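Soluble secreted antigen MPT53 (PDB 1LU4) probably oxidises reduced, unfolded secreted proteins to form their disulfide bonds, as a secreted thioredoxin-fold disulfide oxidoreductase of Mycobacterium tuberculosis. Local coordinates at residues A[57-62]-A[80-85]. Sequence-based numbering, arbitrary orientation.
Sequences TFVGIA and NFTNLN
Gly-60, which both donates and accepts, joins strands 57-62 and 82-85 in parallel: Gly-60 N donates to Thr-82 O (2.9 Å), Leu-84 N to Gly-60 O (2.8 Å), and Ala-62 N to Leu-84 O, the straightest of the three at 170°. Where the strands splay at Phe-58, a water bridges instead, donating to Phe-58 O at 2.6 Å and accepting from Thr-82 N. Just there Phe-81 points toward strand 57-62; its CG straddles the backbone N and carbonyl carbon (chi1 49°), which brings CD1 and CE1 toward Gly-60 N, at the ring edge. Phe-58 CB sits on one face of that ring, 4.0 Å from the centroid; the two phenyl planes are inclined by 40°. Asn-83 leans across the bare Gly-60, putting OD1 3.2 Å from Gly-60 CA, and Trp-32 NE1 holds that oxygen by a hydrogen bond. On the sheet face carrying Val-59, Ile-61 and Leu-84, Leu-84 CD1 touches both Val-59 CG1 (3.8 Å) and Ile-61 CG1, lying alongside Ile-61 and pointing the same way. In this right-handed beta-alpha-beta unit of the thioredoxin fold, helix 67-77 covers the Ala-62 and Asn-83 face, helix 37-52 packs on Phe-58 and Phe-81, and strand 27-32 pairs with 57-62, leaving 82-85 outermost.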
ATOM      1  N   THR A  57       6.719  -2.395   7.549  1.00  8.98           N
ATOM      2  CA  THR A  57       7.098  -1.824   6.265  1.00  9.82           C
ATOM      3  C   THR A  57       5.853  -1.618   5.378  1.00  8.51           C
ATOM      4  O   THR A  57       5.144  -2.563   5.096  1.00  9.75           O
ATOM      5  CB  THR A  57       8.085  -2.765   5.560  1.00 10.54           C
ATOM      6  OG1 THR A  57       9.216  -2.964   6.451  1.00 11.86           O
ATOM      7  CG2 THR A  57       8.614  -2.143   4.282  1.00 11.58           C
ATOM      8  N   PHE A  58       5.615  -0.373   5.050  1.00  8.49           N
ATOM      9  CA  PHE A  58       4.447  -0.011   4.246  1.00  8.72           C
ATOM     10  C   PHE A  58       4.881   0.153   2.798  1.00  8.66           C
ATOM     11  O   PHE A  58       5.889   0.798   2.503  1.00  9.54           O
ATOM     12  CB  PHE A  58       3.860   1.347   4.714  1.00  9.07           C
ATOM     13  CG  PHE A  58       3.095   1.249   6.026  1.00  9.84           C
ATOM     14  CD1 PHE A  58       3.787   1.024   7.222  1.00 10.91           C
ATOM     15  CD2 PHE A  58       1.716   1.385   6.040  1.00 12.20           C
ATOM     16  CE1 PHE A  58       3.076   0.942   8.418  1.00 11.93           C
ATOM     17  CE2 PHE A  58       0.990   1.318   7.233  1.00 15.54           C
ATOM     18  CZ  PHE A  58       1.708   1.099   8.386  1.00 13.65           C
ATOM     19  N   VAL A  59       4.067  -0.400   1.880  1.00  8.62           N
ATOM     20  CA  VAL A  59       4.289  -0.238   0.458  1.00  8.17           C
ATOM     21  C   VAL A  59       2.968   0.104  -0.165  1.00  7.46           C
ATOM     22  O   VAL A  59       2.014  -0.656  -0.125  1.00  8.85           O
ATOM     23  CB  VAL A  59       4.874  -1.505  -0.166  1.00  8.80           C
ATOM     24  CG1 VAL A  59       5.109  -1.330  -1.669  1.00 10.24           C
ATOM     25  CG2 VAL A  59       6.169  -1.896   0.550  1.00 10.77           C
ATOM     26  N   GLY A  60       2.948   1.292  -0.787  1.00  7.86           N
ATOM     27  CA  GLY A  60       1.777   1.683  -1.595  1.00  7.96           C
ATOM     28  C   GLY A  60       1.964   1.170  -3.018  1.00  7.81           C
ATOM     29  O   GLY A  60       3.091   1.112  -3.521  1.00  8.57           O
ATOM     30  N   ILE A  61       0.865   0.834  -3.679  1.00  7.87           N
ATOM     31  CA  ILE A  61       0.919   0.281  -5.020  1.00  7.91           C
ATOM     32  C   ILE A  61      -0.167   1.030  -5.808  1.00  7.48           C
ATOM     33  O   ILE A  61      -1.369   0.856  -5.554  1.00  8.89           O
ATOM     34  CB  ILE A  61       0.711  -1.246  -5.050  1.00  9.89           C
ATOM     35  CG1 ILE A  61       1.718  -1.942  -4.107  1.00 11.66           C
ATOM     36  CG2 ILE A  61       0.817  -1.739  -6.474  1.00 13.42           C
ATOM     37  CD1 ILE A  61       1.587  -3.411  -3.904  1.00 21.34           C
ATOM     38  N   ALA A  62       0.273   1.890  -6.724  1.00  7.78           N
ATOM     39  CA  ALA A  62      -0.671   2.770  -7.435  1.00  8.28           C
ATOM     40  C   ALA A  62      -0.805   2.285  -8.869  1.00  8.58           C
ATOM     41  O   ALA A  62       0.125   1.746  -9.489  1.00  8.93           O
ATOM     42  CB  ALA A  62      -0.117   4.205  -7.453  1.00 10.04           C
ATOM     43  N   ASN A  80       5.527   8.853   3.403  1.00 10.01           N
ATOM     44  CA  ASN A  80       6.959   8.596   3.467  1.00  9.09           C
ATOM     45  C   ASN A  80       7.269   7.117   3.580  1.00  9.70           C
ATOM     46  O   ASN A  80       7.772   6.601   4.616  1.00 11.40           O
ATOM     47  CB  ASN A  80       7.548   9.351   4.675  1.00 10.69           C
ATOM     48  CG  ASN A  80       9.054   9.221   4.750  1.00 11.90           C
ATOM     49  OD1 ASN A  80       9.718   9.075   3.728  1.00 15.71           O
ATOM     50  ND2 ASN A  80       9.593   9.301   5.927  1.00 13.98           N
ATOM     51  N   PHE A  81       6.995   6.407   2.514  1.00  9.04           N
ATOM     52  CA  PHE A  81       7.249   4.999   2.389  1.00  9.46           C
ATOM     53  C   PHE A  81       7.282   4.677   0.899  1.00  9.05           C
ATOM     54  O   PHE A  81       6.896   5.509   0.069  1.00  9.57           O
ATOM     55  CB  PHE A  81       6.232   4.128   3.149  1.00  9.46           C
ATOM     56  CG  PHE A  81       4.785   4.472   2.902  1.00  9.49           C
ATOM     57  CD1 PHE A  81       4.118   3.952   1.767  1.00  9.59           C
ATOM     58  CD2 PHE A  81       4.056   5.256   3.772  1.00  9.72           C
ATOM     59  CE1 PHE A  81       2.765   4.218   1.586  1.00 10.12           C
ATOM     60  CE2 PHE A  81       2.705   5.508   3.605  1.00 10.75           C
ATOM     61  CZ  PHE A  81       2.077   4.969   2.486  1.00 10.11           C
ATOM     62  N   THR A  82       7.722   3.467   0.554  1.00  9.07           N
ATOM     63  CA  THR A  82       7.824   3.100  -0.861  1.00  9.52           C
ATOM     64  C   THR A  82       6.437   3.126  -1.504  1.00  7.62           C
ATOM     65  O   THR A  82       5.491   2.573  -0.968  1.00  8.62           O
ATOM     66  CB  THR A  82       8.369   1.657  -0.965  1.00 10.27           C
ATOM     67  OG1 THR A  82       9.678   1.633  -0.389  1.00 14.41           O
ATOM     68  CG2 THR A  82       8.451   1.228  -2.423  1.00 12.65           C
ATOM     69  N   ASN A  83       6.355   3.732  -2.681  1.00  8.45           N
ATOM     70  CA  ASN A  83       5.148   3.642  -3.525  1.00  8.36           C
ATOM     71  C   ASN A  83       5.560   3.201  -4.896  1.00  8.26           C
ATOM     72  O   ASN A  83       6.513   3.692  -5.499  1.00  9.53           O
ATOM     73  CB  ASN A  83       4.411   5.004  -3.578  1.00  9.69           C
ATOM     74  CG  ASN A  83       3.671   5.236  -2.288  1.00  8.50           C
ATOM     75  OD1 ASN A  83       2.558   4.755  -2.087  1.00  8.71           O
ATOM     76  ND2 ASN A  83       4.347   5.935  -1.400  1.00  9.93           N
ATOM     77  N   LEU A  84       4.825   2.217  -5.415  1.00  8.81           N
ATOM     78  CA  LEU A  84       5.146   1.541  -6.660  1.00  8.33           C
ATOM     79  C   LEU A  84       4.250   2.056  -7.787  1.00  8.09           C
ATOM     80  O   LEU A  84       3.050   2.222  -7.602  1.00  8.58           O
ATOM     81  CB  LEU A  84       4.936   0.014  -6.538  1.00  9.53           C
ATOM     82  CG  LEU A  84       5.805  -0.589  -5.384  1.00  9.59           C
ATOM     83  CD1 LEU A  84       5.592  -2.090  -5.317  1.00 10.96           C
ATOM     84  CD2 LEU A  84       7.285  -0.284  -5.541  1.00 10.99           C
ATOM     85  N   ASN A  85       4.866   2.294  -8.937  1.00  8.90           N
ATOM     86  CA  ASN A  85       4.095   2.666 -10.125  1.00  9.84           C
ATOM     87  C   ASN A  85       3.733   1.369 -10.843  1.00  9.45           C
ATOM     88  O   ASN A  85       4.548   0.872 -11.643  1.00 10.16           O
ATOM     89  CB  ASN A  85       4.980   3.555 -11.015  1.00 11.39           C
ATOM     90  CG  ASN A  85       4.284   3.888 -12.328  1.00 12.21           C
ATOM     91  OD1 ASN A  85       3.117   3.641 -12.514  1.00 12.14           O
ATOM     92  ND2 ASN A  85       5.061   4.421 -13.248  1.00 16.53           N
TER
HETATM   93  O   HOH W   1       8.430   1.420   2.617  1.00 15.13           O